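Titin (Homo sapiens, PDB 2A38) is a giant elastic protein of the muscle sarcomere with a kinase domain, seen here as its N-terminal pair of immunoglobulin-like domains. Local coordinates at residues A5-Q10 with H28-P33; S119-Q124 with A164-E169. All blocks are in the same frame, centred on the assembly; numbering follows the deposited sequence.

Contact 1 (A5-Q10 with H28-P33). With CD (cadmium ion), chain D.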
loop_
_atom_site.group_PDB
_atom_site.type_symbol
_atom_site.label_atom_id
_atom_site.label_comp_id
_atom_site.label_asym_id
_atom_site.label_seq_id
_atom_site.Cartn_x
_atom_site.Cartn_y
_atom_site.Cartn_z
ATOM N N ALA A 5 -15.649 -37.265 14.783
ATOM C CA ALA A 5 -15.704 -36.542 13.516
ATOM C C ALA A 5 -15.195 -35.122 13.752
ATOM O O ALA A 5 -15.220 -34.626 14.881
ATOM C CB ALA A 5 -17.134 -36.523 12.977
ATOM N N PRO A 6 -14.723 -34.449 12.692
ATOM C CA PRO A 6 -14.205 -33.086 12.815
ATOM C C PRO A 6 -15.256 -32.088 13.274
ATOM O O PRO A 6 -16.415 -32.166 12.880
ATOM C CB PRO A 6 -13.698 -32.784 11.411
ATOM C CG PRO A 6 -13.363 -34.150 10.868
ATOM C CD PRO A 6 -14.546 -34.945 11.318
ATOM N N THR A 7 -14.832 -31.130 14.086
ATOM C CA THR A 7 -15.734 -30.115 14.611
ATOM C C THR A 7 -14.954 -28.818 14.785
ATOM O O THR A 7 -13.760 -28.843 15.106
ATOM C CB THR A 7 -16.283 -30.532 16.004
ATOM O OG1 THR A 7 -17.335 -29.645 16.400
ATOM C CG2 THR A 7 -15.184 -30.447 17.051
ATOM N N PHE A 8 -15.617 -27.689 14.559
ATOM C CA PHE A 8 -14.961 -26.411 14.753
ATOM C C PHE A 8 -15.346 -25.878 16.116
ATOM O O PHE A 8 -16.497 -25.529 16.346
ATOM C CB PHE A 8 -15.370 -25.411 13.680
ATOM C CG PHE A 8 -14.721 -25.657 12.370
ATOM C CD1 PHE A 8 -15.236 -26.602 11.493
ATOM C CD2 PHE A 8 -13.556 -24.987 12.029
ATOM C CE1 PHE A 8 -14.594 -26.880 10.291
ATOM C CE2 PHE A 8 -12.911 -25.261 10.832
ATOM C CZ PHE A 8 -13.431 -26.211 9.962
ATOM N N THR A 9 -14.394 -25.835 17.034
ATOM C CA THR A 9 -14.712 -25.312 18.347
ATOM C C THR A 9 -14.707 -23.786 18.269
ATOM O O THR A 9 -15.244 -23.107 19.138
ATOM C CB THR A 9 -13.722 -25.832 19.403
ATOM O OG1 THR A 9 -12.387 -25.479 19.030
ATOM C CG2 THR A 9 -13.838 -27.347 19.513
ATOM N N GLN A 10 -14.100 -23.266 17.206
ATOM C CA GLN A 10 -14.040 -21.826 16.926
ATOM C C GLN A 10 -14.101 -21.716 15.410
ATOM O O GLN A 10 -13.179 -22.138 14.712
ATOM C CB GLN A 10 -12.737 -21.201 17.418
ATOM C CG GLN A 10 -12.700 -20.886 18.898
ATOM C CD GLN A 10 -13.866 -20.020 19.354
ATOM O OE1 GLN A 10 -14.226 -19.028 18.701
ATOM N NE2 GLN A 10 -14.459 -20.386 20.491
ATOM N N HIS A 28 -10.398 -23.135 15.241
ATOM C CA HIS A 28 -9.980 -24.195 16.129
ATOM C C HIS A 28 -10.751 -25.406 15.700
ATOM O O HIS A 28 -11.977 -25.378 15.605
ATOM C CB HIS A 28 -10.297 -23.854 17.574
ATOM C CG HIS A 28 -9.344 -22.870 18.164
ATOM N ND1 HIS A 28 -8.250 -23.255 18.908
ATOM C CD2 HIS A 28 -9.280 -21.525 18.063
ATOM C CE1 HIS A 28 -7.554 -22.186 19.241
ATOM N NE2 HIS A 28 -8.157 -21.124 18.742
ATOM N N ILE A 29 -10.020 -26.471 15.431
ATOM C CA ILE A 29 -10.636 -27.692 14.979
ATOM C C ILE A 29 -10.358 -28.819 15.948
ATOM O O ILE A 29 -9.229 -28.986 16.420
ATOM C CB ILE A 29 -10.096 -28.073 13.596
ATOM C CG1 ILE A 29 -10.397 -26.940 12.613
ATOM C CG2 ILE A 29 -10.703 -29.398 13.144
ATOM C CD1 ILE A 29 -9.771 -27.118 11.261
ATOM N N SER A 30 -11.399 -29.584 16.241
ATOM C CA SER A 30 -11.281 -30.716 17.134
ATOM C C SER A 30 -11.545 -31.973 16.298
ATOM O O SER A 30 -12.036 -31.885 15.180
ATOM C CB SER A 30 -12.305 -30.578 18.261
ATOM O OG SER A 30 -12.034 -31.481 19.318
ATOM N N GLY A 31 -11.211 -33.141 16.831
ATOM C CA GLY A 31 -11.432 -34.375 16.098
ATOM C C GLY A 31 -10.412 -35.439 16.465
ATOM O O GLY A 31 -9.300 -35.129 16.893
ATOM N N PHE A 32 -10.786 -36.703 16.318
ATOM C CA PHE A 32 -9.856 -37.771 16.631
ATOM C C PHE A 32 -10.082 -38.987 15.742
ATOM O O PHE A 32 -11.186 -39.522 15.688
ATOM C CB PHE A 32 -9.974 -38.183 18.097
ATOM C CG PHE A 32 -8.901 -39.130 18.525
ATOM C CD1 PHE A 32 -7.592 -38.686 18.671
ATOM C CD2 PHE A 32 -9.173 -40.487 18.694
ATOM C CE1 PHE A 32 -6.563 -39.574 18.975
ATOM C CE2 PHE A 32 -8.154 -41.385 18.997
ATOM C CZ PHE A 32 -6.845 -40.928 19.137
ATOM N N PRO A 33 -9.036 -39.436 15.022
ATOM C CA PRO A 33 -7.677 -38.874 15.000
ATOM C C PRO A 33 -7.677 -37.425 14.502
ATOM O O PRO A 33 -8.660 -36.975 13.912
ATOM C CB PRO A 33 -6.939 -39.811 14.047
ATOM C CG PRO A 33 -7.666 -41.106 14.218
ATOM C CD PRO A 33 -9.095 -40.664 14.209
HETATM CD CD CD D . -7.594 -18.790 18.988
HETATM O O HOH W 1 -9.588 -18.062 18.093
#

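Contact 2 (S119-Q124 with A164-E169)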
loop_
_atom_site.group_PDB
_atom_site.type_symbol
_atom_site.label_atom_id
_atom_site.label_comp_id
_atom_site.label_asym_id
_atom_site.label_seq_id
_atom_site.Cartn_x
_atom_site.Cartn_y
_atom_site.Cartn_z
ATOM N N SER A 119 24.693 30.313 -11.373
ATOM C CA SER A 119 24.767 29.025 -10.682
ATOM C C SER A 119 23.732 28.015 -11.179
ATOM O O SER A 119 22.633 28.395 -11.577
ATOM C CB SER A 119 24.540 29.219 -9.182
ATOM O OG SER A 119 25.395 30.209 -8.652
ATOM N N GLN A 120 24.095 26.735 -11.153
ATOM C CA GLN A 120 23.177 25.669 -11.530
ATOM C C GLN A 120 22.401 25.391 -10.245
ATOM O O GLN A 120 23.005 25.174 -9.191
ATOM C CB GLN A 120 23.931 24.410 -11.942
ATOM C CG GLN A 120 23.038 23.194 -12.125
ATOM C CD GLN A 120 23.824 21.880 -12.158
ATOM O OE1 GLN A 120 24.403 21.504 -13.186
ATOM N NE2 GLN A 120 23.855 21.183 -11.021
ATOM N N VAL A 121 21.072 25.404 -10.327
ATOM C CA VAL A 121 20.226 25.184 -9.155
ATOM C C VAL A 121 19.229 24.054 -9.358
ATOM O O VAL A 121 18.656 23.903 -10.438
ATOM C CB VAL A 121 19.424 26.463 -8.811
ATOM C CG1 VAL A 121 18.366 26.164 -7.779
ATOM C CG2 VAL A 121 20.357 27.531 -8.301
ATOM N N ARG A 122 19.028 23.260 -8.312
ATOM C CA ARG A 122 18.065 22.167 -8.366
ATOM C C ARG A 122 17.190 22.194 -7.125
ATOM O O ARG A 122 17.690 22.196 -6.000
ATOM C CB ARG A 122 18.767 20.811 -8.473
ATOM C CG ARG A 122 17.820 19.623 -8.598
ATOM C CD ARG A 122 18.327 18.667 -9.657
ATOM N NE ARG A 122 19.785 18.595 -9.608
ATOM C CZ ARG A 122 20.562 18.186 -10.608
ATOM N NH1 ARG A 122 21.879 18.168 -10.451
ATOM N NH2 ARG A 122 20.031 17.799 -11.763
ATOM N N LEU A 123 15.882 22.258 -7.345
ATOM C CA LEU A 123 14.912 22.259 -6.260
ATOM C C LEU A 123 14.171 20.919 -6.364
ATOM O O LEU A 123 13.573 20.623 -7.395
ATOM C CB LEU A 123 13.933 23.422 -6.442
ATOM C CG LEU A 123 14.569 24.805 -6.597
ATOM C CD1 LEU A 123 13.521 25.845 -6.958
ATOM C CD2 LEU A 123 15.266 25.169 -5.308
ATOM N N GLN A 124 14.219 20.111 -5.308
ATOM C CA GLN A 124 13.551 18.812 -5.320
ATOM C C GLN A 124 12.538 18.597 -4.217
ATOM O O GLN A 124 12.611 19.206 -3.153
ATOM C CB GLN A 124 14.554 17.670 -5.193
ATOM C CG GLN A 124 15.571 17.557 -6.282
ATOM C CD GLN A 124 16.234 16.195 -6.262
ATOM O OE1 GLN A 124 16.410 15.597 -5.197
ATOM N NE2 GLN A 124 16.613 15.700 -7.437
ATOM N N ALA A 164 19.402 25.381 -14.941
ATOM C CA ALA A 164 20.769 25.198 -15.402
ATOM C C ALA A 164 21.684 26.396 -15.164
ATOM O O ALA A 164 22.853 26.234 -14.789
ATOM C CB ALA A 164 20.759 24.829 -16.881
ATOM N N GLU A 165 21.156 27.591 -15.405
ATOM C CA GLU A 165 21.895 28.833 -15.216
ATOM C C GLU A 165 20.939 29.829 -14.590
ATOM O O GLU A 165 20.095 30.400 -15.278
ATOM C CB GLU A 165 22.363 29.393 -16.550
ATOM C CG GLU A 165 23.582 28.750 -17.121
ATOM C CD GLU A 165 23.952 29.362 -18.453
ATOM O OE1 GLU A 165 24.281 30.569 -18.496
ATOM O OE2 GLU A 165 23.902 28.630 -19.463
ATOM N N ALA A 166 21.072 30.034 -13.289
ATOM C CA ALA A 166 20.199 30.944 -12.576
ATOM C C ALA A 166 20.660 32.392 -12.673
ATOM O O ALA A 166 21.818 32.695 -12.389
ATOM C CB ALA A 166 20.119 30.527 -11.128
ATOM N N TYR A 167 19.745 33.270 -13.083
ATOM C CA TYR A 167 20.010 34.708 -13.194
ATOM C C TYR A 167 18.991 35.452 -12.334
ATOM O O TYR A 167 17.947 34.894 -11.996
ATOM C CB TYR A 167 19.928 35.171 -14.657
ATOM C CG TYR A 167 21.088 34.668 -15.483
ATOM C CD1 TYR A 167 20.956 33.545 -16.303
ATOM C CD2 TYR A 167 22.354 35.246 -15.357
ATOM C CE1 TYR A 167 22.061 33.002 -16.967
ATOM C CE2 TYR A 167 23.465 34.712 -16.012
ATOM C CZ TYR A 167 23.313 33.586 -16.809
ATOM O OH TYR A 167 24.423 33.020 -17.400
ATOM N N PRO A 168 19.281 36.716 -11.964
ATOM C CA PRO A 168 18.386 37.534 -11.131
ATOM C C PRO A 168 16.889 37.495 -11.501
ATOM O O PRO A 168 16.038 37.534 -10.619
ATOM C CB PRO A 168 18.986 38.927 -11.258
ATOM C CG PRO A 168 20.443 38.637 -11.361
ATOM C CD PRO A 168 20.465 37.497 -12.362
ATOM N N GLU A 169 16.569 37.421 -12.790
ATOM C CA GLU A 169 15.176 37.351 -13.235
ATOM C C GLU A 169 14.454 36.085 -12.737
ATOM O O GLU A 169 13.217 36.027 -12.752
ATOM C CB GLU A 169 15.117 37.393 -14.763
ATOM C CG GLU A 169 15.194 38.789 -15.358
ATOM C CD GLU A 169 15.343 38.788 -16.881
ATOM O OE1 GLU A 169 14.703 37.944 -17.554
ATOM O OE2 GLU A 169 16.093 39.647 -17.399
#

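Contact 1 (A5-Q10 with H28-P33)
T7 and S30 pair through two backbone hydrogen bonds as strand 5-8 runs antiparallel to strand 28-32. S30 N reaches T7 O at 2.7 Å, almost straight at the hydrogen (174°). T7 N returns a longer bond to S30 O, 3.1 Å. Next along, F8 and I29 form a non-hydrogen-bonded pair. A classic beta bulge follows, with T9 and Q10 both opposite H28. H28 O takes T9 N at 2.8 Å in a bent bond and Q10 N in a weak one at 3.4 Å. H28 N gives a bond to Q10 O at 3.0 Å.

Apolar packing is divided between the two faces. F8 and I29 lie side by side, with F8 CE2 3.5 Å from I29 CG1. T7 CG2 packs against S30 CB on the other face, and T9 CG2, from the bulge, comes near the same atom. Q10 CB meets the edge of the H28 imidazole at CD2, 3.5 Å away. H28 CG stands beside its own backbone N (chi1 -77°), which runs the ring alongside Q10.

H28 NE2 binds the cadmium ion at 2.4 Å. A water and E26 are further ligands.

Strand 4-8 is the outer strand of its four-stranded sheet, beside strand 23-32. F8 and I29 face the second sheet and touch L80 of strand 76-84. F8 also reaches A89 and S91 of strand 87-98.

Contact 2 (S119-Q124 with A164-E169)
The flat peptide carbonyl of S119 is met across the contact by A166 N. The donor sits at 2.8 Å from S119 O, and the bond is fairly straight (161° at the hydrogen). The flat ring of Y167 has E165 OE1 at its edge, in plane. Y167 OH gives a hydrogen bond to E165 OE1 at 2.7 Å, which ties the tyrosine back to the turn at residues 164 and 165.

Other contacts are light. A166 CB lies 3.3 Å from S119 O and 4.1 Å from V121 CG2. The torsion of V121 (chi1 169°) sets CG2 beside the backbone N, from where it meets the methyl of A166. Q120 CA makes a CA-H...O contact with A164 O at 3.3 Å, and Q120 CB lies close to the same oxygen.

Outside the two segments, S119 OG bonds to R116 O, and Y167 N bonds to D170 OD2.

The early part of strand 119-130 lies beside the last residues of strand 158-166, before the short 3-10 segment 168-169. This is the B-E strand pairing of an immunoglobulin I-set sandwich, at the entry to the E-F loop.

Overall arrangement
From the N terminus, the chain runs through strand 4-8, crosses to strand 15-18 in the other sheet, and returns in strand 23-32. Contact 1 closes this short loop in the first immunoglobulin domain, with 17 residues between its segments. The chain completes that domain and passes into the second. Contact 2 closes a longer loop there, with 39 residues between its segments, joining strand 119-130 to the end of strand 158-166. The contacts follow in series and neither nest nor cross. The centres of contact 1 and contact 2 are about 72 Å apart, on opposite sides of the chain's centre. Each ties together neighbouring strands of a four-stranded antiparallel sheet in its own domain.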